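Local structure of Abbfa_003403 (Acinetobacter baumannii, 4ZXH) at residues D464-Q467 with L471-K474; T476-H481 with F647-N652; L655-E660 with L678-M683; V713-P718 with T769-A774. The protein is a four-domain nonribosomal peptide synthetase that probably activates an amino acid, loads it on its carrier domain, condenses it and releases the product by its thioesterase. All coordinates share one frame; numbering follows the deposited sequence.

Interaction 1. Residues D464-Q467 with L471-K474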
loop_
_atom_site.group_PDB
_atom_site.type_symbol
_atom_site.label_atom_id
_atom_site.label_comp_id
_atom_site.label_asym_id
_atom_site.label_seq_id
_atom_site.Cartn_x
_atom_site.Cartn_y
_atom_site.Cartn_z
ATOM N N ASP A 464 25.079 -10.287 -29.324
ATOM C CA ASP A 464 25.299 -11.708 -29.580
ATOM C C ASP A 464 24.064 -12.543 -29.288
ATOM O O ASP A 464 24.157 -13.573 -28.627
ATOM C CB ASP A 464 26.481 -12.240 -28.756
ATOM C CG ASP A 464 27.835 -11.804 -29.308
ATOM O OD1 ASP A 464 27.902 -11.345 -30.470
ATOM O OD2 ASP A 464 28.841 -11.942 -28.580
ATOM N N GLY A 465 22.912 -12.095 -29.778
ATOM C CA GLY A 465 21.669 -12.827 -29.598
ATOM C C GLY A 465 21.335 -13.186 -28.157
ATOM O O GLY A 465 20.877 -14.294 -27.883
ATOM N N ILE A 466 21.591 -12.257 -27.238
ATOM C CA ILE A 466 21.177 -12.383 -25.840
ATOM C C ILE A 466 21.046 -11.003 -25.188
ATOM O O ILE A 466 21.684 -10.037 -25.612
ATOM C CB ILE A 466 22.156 -13.240 -25.011
ATOM C CG1 ILE A 466 21.421 -13.866 -23.822
ATOM C CG2 ILE A 466 23.344 -12.410 -24.530
ATOM C CD1 ILE A 466 22.078 -15.089 -23.298
ATOM N N GLN A 467 20.213 -10.916 -24.159
ATOM C CA GLN A 467 19.898 -9.649 -23.513
ATOM C C GLN A 467 21.014 -9.112 -22.620
ATOM O O GLN A 467 21.234 -7.902 -22.569
ATOM C CB GLN A 467 18.614 -9.794 -22.708
ATOM C CG GLN A 467 17.356 -9.703 -23.558
ATOM C CD GLN A 467 16.292 -10.706 -23.145
ATOM O OE1 GLN A 467 16.596 -11.861 -22.813
ATOM N NE2 GLN A 467 15.033 -10.267 -23.157
ATOM N N LEU A 471 23.409 -13.707 -18.740
ATOM C CA LEU A 471 22.329 -14.662 -19.006
ATOM C C LEU A 471 22.740 -15.869 -19.859
ATOM O O LEU A 471 21.965 -16.820 -20.023
ATOM C CB LEU A 471 21.159 -13.940 -19.673
ATOM C CG LEU A 471 20.515 -12.961 -18.695
ATOM C CD1 LEU A 471 19.268 -12.318 -19.274
ATOM C CD2 LEU A 471 20.223 -13.685 -17.403
ATOM N N ARG A 472 23.951 -15.822 -20.406
ATOM C CA ARG A 472 24.515 -16.961 -21.117
ATOM C C ARG A 472 25.510 -17.668 -20.224
ATOM O O ARG A 472 26.488 -17.059 -19.774
ATOM C CB ARG A 472 25.198 -16.530 -22.416
ATOM C CG ARG A 472 26.131 -17.594 -22.981
ATOM C CD ARG A 472 26.701 -17.209 -24.330
ATOM N NE ARG A 472 25.666 -17.198 -25.358
ATOM C CZ ARG A 472 25.328 -16.127 -26.069
ATOM N NH1 ARG A 472 25.954 -14.969 -25.874
ATOM N NH2 ARG A 472 24.367 -16.221 -26.983
ATOM N N GLY A 473 25.262 -18.950 -19.976
ATOM C CA GLY A 473 26.125 -19.732 -19.114
ATOM C C GLY A 473 27.357 -20.263 -19.818
ATOM O O GLY A 473 27.330 -20.531 -21.026
ATOM N N LYS A 474 28.428 -20.411 -19.040
ATOM C CA LYS A 474 29.706 -20.969 -19.481
ATOM C C LYS A 474 29.547 -22.134 -20.467
ATOM O O LYS A 474 28.795 -23.065 -20.216
ATOM C CB LYS A 474 30.508 -21.430 -18.254
ATOM C CG LYS A 474 31.982 -21.725 -18.501
ATOM C CD LYS A 474 32.625 -22.407 -17.290
#
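Arg-472 reaches back across a turn of the chain to the backbone of Asp-464, and the one hydrogen bond of the contact forms there. Its NH2 donates to Asp-464 O at 3.1 Å, with an N-H...O angle of 163°. The oxygen lies at the edge of the guanidinium, close to its plane. The nitrogen stands almost straight out along the carbonyl bond, at a C=O...N angle of 179°. The arginine chain is bent at chi3 (-68°), and this bend turns the guanidinium back toward the oxygen.

Charge plays a looser part. Asp-464 OD2 and Arg-472 NH1 are 5.0 Å apart, too far for a salt bridge. Glu-469 makes a long, weak ion pair with the same NH1.

The apolar contacts centre on Ile-466. Its CD1 lies 3.5 Å from Arg-472 CB and 3.9 Å from Leu-471 CB. The same methyl sits over one face of the guanidinium, while CG2 comes to 3.9 Å from Arg-472 NH1. Gln-467 adds its CB, 4.3 Å from Leu-471 CD1. Its amide NE2 bonds to Val-796 O.

These residues lie between helices 428-447 and 483-494, probably in the link between the condensation and adenylation domains. Leu-471 and Gly-473 make backbone hydrogen bonds to Leu-794 and Thr-792, so the returning chain runs along strand 792-797. The chemistry implies a modest tie across the turn: one straight bond to a carbonyl, with the aliphatic part of the arginine laid on an isoleucine and the opposite charges perhaps attracting weakly without pairing.

Interaction 2. Residues T476-H481 with F647-N652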
loop_
_atom_site.group_PDB
_atom_site.type_symbol
_atom_site.label_atom_id
_atom_site.label_comp_id
_atom_site.label_asym_id
_atom_site.label_seq_id
_atom_site.Cartn_x
_atom_site.Cartn_y
_atom_site.Cartn_z
ATOM N N THR A 476 30.857 -25.451 -21.969
ATOM C CA THR A 476 31.735 -26.547 -21.566
ATOM C C THR A 476 31.335 -27.849 -22.261
ATOM O O THR A 476 30.274 -27.930 -22.882
ATOM C CB THR A 476 31.693 -26.800 -20.043
ATOM O OG1 THR A 476 30.511 -27.543 -19.721
ATOM C CG2 THR A 476 31.704 -25.485 -19.243
ATOM N N ASP A 477 32.179 -28.870 -22.127
ATOM C CA ASP A 477 31.887 -30.203 -22.657
ATOM C C ASP A 477 31.254 -31.139 -21.613
ATOM O O ASP A 477 31.330 -32.357 -21.752
ATOM C CB ASP A 477 33.164 -30.850 -23.213
ATOM C CG ASP A 477 34.197 -31.175 -22.124
ATOM O OD1 ASP A 477 34.124 -30.593 -21.014
ATOM O OD2 ASP A 477 35.090 -32.020 -22.389
ATOM N N TYR A 478 30.631 -30.569 -20.582
ATOM C CA TYR A 478 30.095 -31.350 -19.472
ATOM C C TYR A 478 29.092 -32.411 -19.916
ATOM O O TYR A 478 29.056 -33.511 -19.371
ATOM C CB TYR A 478 29.417 -30.444 -18.444
ATOM C CG TYR A 478 30.332 -29.582 -17.601
ATOM C CD1 TYR A 478 31.717 -29.732 -17.637
ATOM C CD2 TYR A 478 29.798 -28.618 -16.745
ATOM C CE1 TYR A 478 32.547 -28.926 -16.841
ATOM C CE2 TYR A 478 30.614 -27.816 -15.946
ATOM C CZ TYR A 478 31.984 -27.971 -15.998
ATOM O OH TYR A 478 32.779 -27.169 -15.204
ATOM N N ALA A 479 28.267 -32.089 -20.904
ATOM C CA ALA A 479 27.232 -33.023 -21.337
ATOM C C ALA A 479 27.803 -34.254 -22.050
ATOM O O ALA A 479 27.062 -35.171 -22.391
ATOM C CB ALA A 479 26.238 -32.316 -22.235
ATOM N N GLN A 480 29.114 -34.283 -22.266
ATOM C CA GLN A 480 29.740 -35.403 -22.968
ATOM C C GLN A 480 30.475 -36.320 -22.001
ATOM O O GLN A 480 31.007 -37.362 -22.395
ATOM C CB GLN A 480 30.700 -34.902 -24.039
ATOM C CG GLN A 480 30.059 -33.998 -25.052
ATOM C CD GLN A 480 30.999 -33.681 -26.183
ATOM O OE1 GLN A 480 32.214 -33.588 -25.991
ATOM N NE2 GLN A 480 30.450 -33.537 -27.383
ATOM N N HIS A 481 30.495 -35.921 -20.732
ATOM C CA HIS A 481 31.101 -36.723 -19.677
ATOM C C HIS A 481 30.302 -37.970 -19.324
ATOM O O HIS A 481 29.145 -38.132 -19.723
ATOM C CB HIS A 481 31.286 -35.882 -18.424
ATOM C CG HIS A 481 32.518 -35.040 -18.441
ATOM N ND1 HIS A 481 32.753 -34.085 -19.407
ATOM C CD2 HIS A 481 33.567 -34.978 -17.587
ATOM C CE1 HIS A 481 33.904 -33.485 -19.161
ATOM N NE2 HIS A 481 34.418 -34.010 -18.063
ATOM N N PHE A 647 24.244 -31.043 -15.500
ATOM C CA PHE A 647 23.733 -30.443 -14.281
ATOM C C PHE A 647 24.647 -30.693 -13.085
ATOM O O PHE A 647 25.058 -29.760 -12.408
ATOM C CB PHE A 647 22.334 -30.977 -13.987
ATOM C CG PHE A 647 21.879 -30.742 -12.571
ATOM C CD1 PHE A 647 21.534 -29.470 -12.142
ATOM C CD2 PHE A 647 21.782 -31.798 -11.676
ATOM C CE1 PHE A 647 21.108 -29.258 -10.853
ATOM C CE2 PHE A 647 21.362 -31.589 -10.381
ATOM C CZ PHE A 647 21.033 -30.319 -9.969
ATOM N N LEU A 648 24.953 -31.960 -12.840
ATOM C CA LEU A 648 25.744 -32.371 -11.690
ATOM C C LEU A 648 27.105 -31.705 -11.664
ATOM O O LEU A 648 27.517 -31.185 -10.623
ATOM C CB LEU A 648 25.902 -33.896 -11.675
ATOM C CG LEU A 648 24.600 -34.581 -11.253
ATOM C CD1 LEU A 648 24.649 -36.080 -11.464
ATOM C CD2 LEU A 648 24.316 -34.241 -9.804
ATOM N N LEU A 649 27.796 -31.710 -12.801
ATOM C CA LEU A 649 29.115 -31.077 -12.885
ATOM C C LEU A 649 29.030 -29.573 -12.654
ATOM O O LEU A 649 29.884 -28.984 -11.992
ATOM C CB LEU A 649 29.770 -31.357 -14.236
ATOM C CG LEU A 649 30.252 -32.787 -14.486
ATOM C CD1 LEU A 649 30.929 -32.871 -15.832
ATOM C CD2 LEU A 649 31.193 -33.228 -13.374
ATOM N N SER A 650 27.992 -28.957 -13.208
ATOM C CA SER A 650 27.766 -27.525 -13.058
ATOM C C SER A 650 27.558 -27.200 -11.587
ATOM O O SER A 650 28.067 -26.207 -11.065
ATOM C CB SER A 650 26.550 -27.087 -13.875
ATOM O OG SER A 650 26.614 -25.722 -14.246
ATOM N N MET A 651 26.812 -28.063 -10.917
ATOM C CA MET A 651 26.510 -27.858 -9.516
ATOM C C MET A 651 27.771 -28.011 -8.688
ATOM O O MET A 651 27.971 -27.282 -7.709
ATOM C CB MET A 651 25.421 -28.828 -9.057
ATOM C CG MET A 651 24.022 -28.272 -9.300
ATOM S SD MET A 651 23.696 -26.699 -8.424
ATOM C CE MET A 651 23.011 -25.789 -9.763
ATOM N N ASN A 652 28.644 -28.927 -9.101
ATOM C CA ASN A 652 29.873 -29.127 -8.354
ATOM C C ASN A 652 30.787 -27.911 -8.352
ATOM O O ASN A 652 31.526 -27.722 -7.394
ATOM C CB ASN A 652 30.653 -30.319 -8.879
ATOM C CG ASN A 652 31.892 -30.586 -8.053
ATOM O OD1 ASN A 652 31.786 -30.947 -6.876
ATOM N ND2 ASN A 652 33.076 -30.380 -8.646
#
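Leu-649 stands between two rings, those of Tyr-478 and His-481, and touches each with a different carbon. Its CB lies over one face of the tyrosine ring, 3.9 Å from the centroid and 18° off the normal. Its CD1 lies over one face of the imidazole, 4.0 Å from that centroid. Both are CH-pi contacts. The leucine holds CG anti to its carbonyl carbon (chi1 -71°), which carries CD1 forward into the angle between the rings. There CD1 also meets Tyr-478 CD1 at 3.7 Å.

Tyr-478 has the same first torsion, near -72°, and its ring crosses the leucine obliquely. The far end of the ring passes near the helix backbone, with CE2 4.0 Å from Ser-650 N. Thr-476 OG1 lies over the ring face opposite Leu-649. The hydroxyl OH bonds to Asp-653 OD2, one turn further along the same helix.

The segment 476-481 is held by bonds of its own. Thr-476 OG1 accepts from Tyr-478 N at 3.1 Å, an ST turn, and a short 3-10 segment follows, through Gln-480. This compact turn packs against helix 641-655 of the adenylation domain, just ahead of helix 483-494.

The imidazole is held from within its own segment. His-481 ND1 donates to Asp-477 O at 3.2 Å, and the oxygen lies near the ring plane. Gln-480 N reaches the same oxygen from the other face of the carbonyl plane, so two donors grip it. Ser-650 touches the tyrosine through its backbone, while its OG bonds to Ala-790 N.

Interaction 3. Residues L655-E660 with L678-M683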
loop_
_atom_site.group_PDB
_atom_site.type_symbol
_atom_site.label_atom_id
_atom_site.label_comp_id
_atom_site.label_asym_id
_atom_site.label_seq_id
_atom_site.Cartn_x
_atom_site.Cartn_y
_atom_site.Cartn_z
ATOM N N LEU A 655 29.499 -26.073 -5.449
ATOM C CA LEU A 655 29.478 -26.767 -4.164
ATOM C C LEU A 655 30.824 -27.334 -3.767
ATOM O O LEU A 655 31.081 -27.528 -2.580
ATOM C CB LEU A 655 28.455 -27.898 -4.190
ATOM C CG LEU A 655 27.004 -27.455 -4.309
ATOM C CD1 LEU A 655 26.122 -28.668 -4.307
ATOM C CD2 LEU A 655 26.660 -26.517 -3.167
ATOM N N GLN A 656 31.662 -27.615 -4.762
ATOM C CA GLN A 656 33.003 -28.160 -4.541
ATOM C C GLN A 656 32.957 -29.363 -3.605
ATOM O O GLN A 656 33.564 -29.345 -2.533
ATOM C CB GLN A 656 33.936 -27.083 -3.977
ATOM C CG GLN A 656 34.265 -25.953 -4.950
ATOM C CD GLN A 656 35.134 -26.412 -6.110
ATOM O OE1 GLN A 656 34.631 -26.873 -7.136
ATOM N NE2 GLN A 656 36.448 -26.277 -5.957
ATOM N N VAL A 657 32.218 -30.392 -4.013
ATOM C CA VAL A 657 32.012 -31.584 -3.197
ATOM C C VAL A 657 33.311 -32.388 -3.086
ATOM O O VAL A 657 34.061 -32.523 -4.054
ATOM C CB VAL A 657 30.873 -32.462 -3.777
ATOM C CG1 VAL A 657 30.759 -33.786 -3.041
ATOM C CG2 VAL A 657 29.557 -31.726 -3.705
ATOM N N THR A 658 33.583 -32.889 -1.884
ATOM C CA THR A 658 34.828 -33.583 -1.595
ATOM C C THR A 658 34.577 -34.836 -0.790
ATOM O O THR A 658 33.438 -35.241 -0.597
ATOM C CB THR A 658 35.784 -32.725 -0.784
ATOM O OG1 THR A 658 35.288 -32.635 0.559
ATOM C CG2 THR A 658 35.906 -31.332 -1.383
ATOM N N THR A 659 35.651 -35.424 -0.284
ATOM C CA THR A 659 35.553 -36.643 0.505
ATOM C C THR A 659 34.843 -36.393 1.832
ATOM O O THR A 659 34.117 -37.256 2.338
ATOM C CB THR A 659 36.944 -37.226 0.739
ATOM O OG1 THR A 659 37.408 -37.797 -0.488
ATOM C CG2 THR A 659 36.924 -38.299 1.814
ATOM N N GLU A 660 35.026 -35.193 2.376
ATOM C CA GLU A 660 34.460 -34.852 3.675
ATOM C C GLU A 660 32.994 -34.421 3.595
ATOM O O GLU A 660 32.373 -34.103 4.610
ATOM C CB GLU A 660 35.302 -33.760 4.325
ATOM C CG GLU A 660 36.708 -34.230 4.653
ATOM C CD GLU A 660 37.675 -33.086 4.889
ATOM O OE1 GLU A 660 38.072 -32.869 6.055
ATOM O OE2 GLU A 660 38.033 -32.402 3.907
ATOM N N LEU A 678 21.032 -37.440 -3.939
ATOM C CA LEU A 678 21.348 -38.861 -3.884
ATOM C C LEU A 678 22.636 -39.238 -4.638
ATOM O O LEU A 678 23.177 -40.315 -4.431
ATOM C CB LEU A 678 20.162 -39.667 -4.427
ATOM C CG LEU A 678 18.843 -39.486 -3.656
ATOM C CD1 LEU A 678 17.660 -40.136 -4.399
ATOM C CD2 LEU A 678 18.932 -40.005 -2.203
ATOM N N LEU A 679 23.141 -38.358 -5.494
ATOM C CA LEU A 679 24.257 -38.733 -6.354
ATOM C C LEU A 679 25.537 -37.952 -6.126
ATOM O O LEU A 679 26.614 -38.535 -6.035
ATOM C CB LEU A 679 23.867 -38.586 -7.823
ATOM C CG LEU A 679 22.790 -39.538 -8.332
ATOM C CD1 LEU A 679 22.598 -39.343 -9.831
ATOM C CD2 LEU A 679 23.150 -40.976 -7.991
ATOM N N ILE A 680 25.440 -36.634 -6.044
ATOM C CA ILE A 680 26.653 -35.837 -6.180
ATOM C C ILE A 680 27.748 -36.098 -5.127
ATOM O O ILE A 680 28.920 -35.881 -5.431
ATOM C CB ILE A 680 26.341 -34.314 -6.223
ATOM C CG1 ILE A 680 27.468 -33.584 -6.968
ATOM C CG2 ILE A 680 26.117 -33.739 -4.831
ATOM C CD1 ILE A 680 27.249 -32.097 -7.148
ATOM N N PRO A 681 27.405 -36.587 -3.908
ATOM C CA PRO A 681 28.603 -36.874 -3.111
ATOM C C PRO A 681 29.259 -38.164 -3.578
ATOM O O PRO A 681 30.472 -38.316 -3.425
ATOM C CB PRO A 681 28.068 -37.015 -1.676
ATOM C CG PRO A 681 26.675 -36.463 -1.713
ATOM C CD PRO A 681 26.181 -36.732 -3.101
ATOM N N LEU A 682 28.470 -39.077 -4.144
ATOM C CA LEU A 682 29.020 -40.342 -4.623
ATOM C C LEU A 682 29.999 -40.125 -5.779
ATOM O O LEU A 682 30.948 -40.880 -5.940
ATOM C CB LEU A 682 27.911 -41.279 -5.059
ATOM C CG LEU A 682 26.924 -41.701 -3.988
ATOM C CD1 LEU A 682 25.863 -42.580 -4.627
ATOM C CD2 LEU A 682 27.630 -42.435 -2.864
ATOM N N MET A 683 29.771 -39.088 -6.581
ATOM C CA MET A 683 30.723 -38.717 -7.627
ATOM C C MET A 683 32.100 -38.297 -7.073
ATOM O O MET A 683 33.097 -38.287 -7.811
ATOM C CB MET A 683 30.153 -37.582 -8.491
ATOM C CG MET A 683 28.992 -37.965 -9.407
ATOM S SD MET A 683 28.025 -36.536 -9.991
ATOM C CE MET A 683 29.295 -35.442 -10.612
#
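Val-657 carries this contact, packing one methyl on the Ile-680 side chain and the other on the backbone of Ile-680 and Pro-681. The chain comes to it from Leu-655, the end of helix 641-655, whose side chain leans toward 678-683 but stops just short of contact. Gln-656 then takes a positive phi (50°) and turns the chain out of the helix. At Val-657 the backbone N is tied to Asn-652 OD1, back in that helix. The two methyls divide the work. CG1, anti to the backbone N (chi1 173°), reaches Ile-680 O at 3.7 Å and Pro-681 CA at 3.8 Å. CG2 meets Ile-680 CG2 at 4.1 Å and comes about as near to CD1 of that residue.

The segment leads into strand 662-665, a parallel strand of the large mixed sheet of the adenylation domain. Helix 674-679 and the turn after it connect this strand to its parallel neighbour 687-690, a beta-alpha-beta crossover. Pro-681 also touches Leu-663 of the first strand.

Beyond the valine, Thr-658 and Thr-659 point away. Thr-658 OG1 accepts from Glu-660 N at 3.1 Å, closing an ST turn just before the strand.

Interaction 4. Residues V713-P718 with T769-A774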
loop_
_atom_site.group_PDB
_atom_site.type_symbol
_atom_site.label_atom_id
_atom_site.label_comp_id
_atom_site.label_asym_id
_atom_site.label_seq_id
_atom_site.Cartn_x
_atom_site.Cartn_y
_atom_site.Cartn_z
ATOM N N VAL A 713 25.876 -30.355 3.859
ATOM C CA VAL A 713 25.101 -29.875 2.707
ATOM C C VAL A 713 23.644 -30.276 2.923
ATOM O O VAL A 713 23.352 -31.426 3.257
ATOM C CB VAL A 713 25.588 -30.449 1.338
ATOM C CG1 VAL A 713 24.819 -29.802 0.178
ATOM C CG2 VAL A 713 27.085 -30.267 1.138
ATOM N N LEU A 714 22.727 -29.334 2.748
ATOM C CA LEU A 714 21.308 -29.651 2.876
ATOM C C LEU A 714 20.524 -28.900 1.817
ATOM O O LEU A 714 20.626 -27.678 1.718
ATOM C CB LEU A 714 20.787 -29.296 4.275
ATOM C CG LEU A 714 19.304 -29.566 4.571
ATOM C CD1 LEU A 714 19.005 -31.033 4.500
ATOM C CD2 LEU A 714 18.909 -29.047 5.934
ATOM N N GLN A 715 19.755 -29.628 1.015
ATOM C CA GLN A 715 18.863 -28.989 0.051
ATOM C C GLN A 715 17.408 -29.327 0.390
ATOM O O GLN A 715 17.086 -30.457 0.765
ATOM C CB GLN A 715 19.225 -29.402 -1.381
ATOM C CG GLN A 715 18.043 -29.674 -2.268
ATOM C CD GLN A 715 18.381 -29.796 -3.751
ATOM O OE1 GLN A 715 19.081 -28.967 -4.329
ATOM N NE2 GLN A 715 17.934 -30.899 -4.350
ATOM N N ALA A 716 16.545 -28.322 0.278
ATOM C CA ALA A 716 15.169 -28.424 0.737
ATOM C C ALA A 716 14.317 -27.277 0.200
ATOM O O ALA A 716 14.817 -26.172 -0.022
ATOM C CB ALA A 716 15.121 -28.432 2.261
ATOM N N THR A 717 13.030 -27.543 0.003
ATOM C CA THR A 717 12.071 -26.488 -0.298
ATOM C C THR A 717 11.851 -25.612 0.938
ATOM O O THR A 717 12.044 -26.070 2.079
ATOM C CB THR A 717 10.731 -27.073 -0.753
ATOM O OG1 THR A 717 10.143 -27.810 0.327
ATOM C CG2 THR A 717 10.938 -27.993 -1.957
ATOM N N PRO A 718 11.455 -24.344 0.719
ATOM C CA PRO A 718 11.135 -23.408 1.811
ATOM C C PRO A 718 10.322 -24.020 2.939
ATOM O O PRO A 718 10.643 -23.791 4.101
ATOM C CB PRO A 718 10.334 -22.327 1.102
ATOM C CG PRO A 718 11.026 -22.240 -0.265
ATOM C CD PRO A 718 11.420 -23.677 -0.602
ATOM N N THR A 769 15.945 -29.992 -16.449
ATOM C CA THR A 769 16.772 -30.845 -15.571
ATOM C C THR A 769 17.171 -30.224 -14.230
ATOM O O THR A 769 18.206 -29.569 -14.117
ATOM C CB THR A 769 18.042 -31.312 -16.281
ATOM O OG1 THR A 769 17.685 -31.855 -17.555
ATOM C CG2 THR A 769 18.740 -32.384 -15.470
ATOM N N VAL A 770 16.329 -30.484 -13.225
ATOM C CA VAL A 770 16.511 -30.084 -11.824
ATOM C C VAL A 770 16.613 -28.569 -11.631
ATOM O O VAL A 770 15.610 -27.908 -11.382
ATOM C CB VAL A 770 17.748 -30.751 -11.189
ATOM C CG1 VAL A 770 17.706 -30.538 -9.691
ATOM C CG2 VAL A 770 17.781 -32.254 -11.496
ATOM N N TRP A 771 17.814 -28.016 -11.729
ATOM C CA TRP A 771 17.967 -26.572 -11.642
ATOM C C TRP A 771 18.585 -26.042 -12.935
ATOM O O TRP A 771 19.318 -26.760 -13.621
ATOM C CB TRP A 771 18.838 -26.172 -10.446
ATOM C CG TRP A 771 18.433 -26.739 -9.078
ATOM C CD1 TRP A 771 19.222 -27.477 -8.236
ATOM C CD2 TRP A 771 17.168 -26.574 -8.394
ATOM N NE1 TRP A 771 18.527 -27.786 -7.078
ATOM C CE2 TRP A 771 17.266 -27.257 -7.156
ATOM C CE3 TRP A 771 15.962 -25.934 -8.715
ATOM C CZ2 TRP A 771 16.206 -27.312 -6.239
ATOM C CZ3 TRP A 771 14.906 -25.990 -7.797
ATOM C CH2 TRP A 771 15.039 -26.676 -6.578
ATOM N N SER A 772 18.296 -24.782 -13.255
ATOM C CA SER A 772 18.856 -24.135 -14.440
ATOM C C SER A 772 19.545 -22.803 -14.124
ATOM O O SER A 772 20.373 -22.335 -14.906
ATOM C CB SER A 772 17.775 -23.910 -15.499
ATOM O OG SER A 772 17.580 -25.070 -16.293
ATOM N N SER A 773 19.199 -22.191 -12.996
ATOM C CA SER A 773 19.941 -21.030 -12.524
ATOM C C SER A 773 20.154 -21.121 -11.023
ATOM O O SER A 773 19.491 -21.910 -10.338
ATOM C CB SER A 773 19.231 -19.721 -12.888
ATOM O OG SER A 773 18.017 -19.579 -12.180
ATOM N N ALA A 774 21.080 -20.307 -10.523
ATOM C CA ALA A 774 21.519 -20.398 -9.140
ATOM C C ALA A 774 22.134 -19.085 -8.650
ATOM O O ALA A 774 23.038 -18.540 -9.275
ATOM C CB ALA A 774 22.504 -21.529 -8.992
#
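Trp-771 and Gln-715 meet end on to edge, the indole nitrogen facing the amide oxygen. NE1 donates to OE1 at 3.0 Å, with an N-H...O angle of 158°. The oxygen lies close to the plane of the indole. Seen from the glutamine the bond is less regular, since the donor is tilted 34° from the carbonyl plane. Amide and ring stand nearly perpendicular, with their planes 88° apart. The amide therefore does not stack on the indole. It meets the ring edge, where OE1 also lies 3.8 Å from CE2 and from CZ2 of Trp-771.

The backbones are far apart, 12.0 Å between the CA atoms of Gln-715 and Trp-771, and the glutamine chain, extended beyond CG, bridges much of that distance. The tryptophan holds CG beside its backbone N and sends the indole across to the strand.

Both polar ends of the amide are used. While OE1 takes the indole N-H, NE2 donates to Glu-677 OE2 and more weakly to Ile-673 O. This fixes which way round the amide lies. One face of the indole is covered by Val-770 CG1.

Strand 713-716 is a parallel strand of the large adenylation sheet. Segment 769-774 starts on the last residue of the YGPTETT signature and runs into antiparallel strand 773-777. Gln-715, Val-770 and Trp-771, with Asp-672 and Ile-673 nearby, match positions of the amino acid specificity code of nonribosomal adenylation domains. The match is consistent with a glycine-activating domain.

How the interactions relate
From the N terminus, interaction 1 comes first, closing a short turn in the probable linker between the condensation and adenylation domains. The same stretch of chain runs on into interaction 2, which closes a far longer loop by bringing residues 476-481 to helix 641-655. Interaction 3 starts on the last residue of that helix and closes a short loop, across strand 662-665, to the end of helix 674-679. Interaction 4 joins strand 713-716 to the chain entering strand 773-777. All four lie in series; none nests or crosses. Interaction 2 touches two others. Leu-648 O meets Ile-680 CD1 of interaction 3, and Phe-647 packs on Val-770 of interaction 4. Helix 641-655 thus lies between the linker, the crossover turn and the probable substrate pocket.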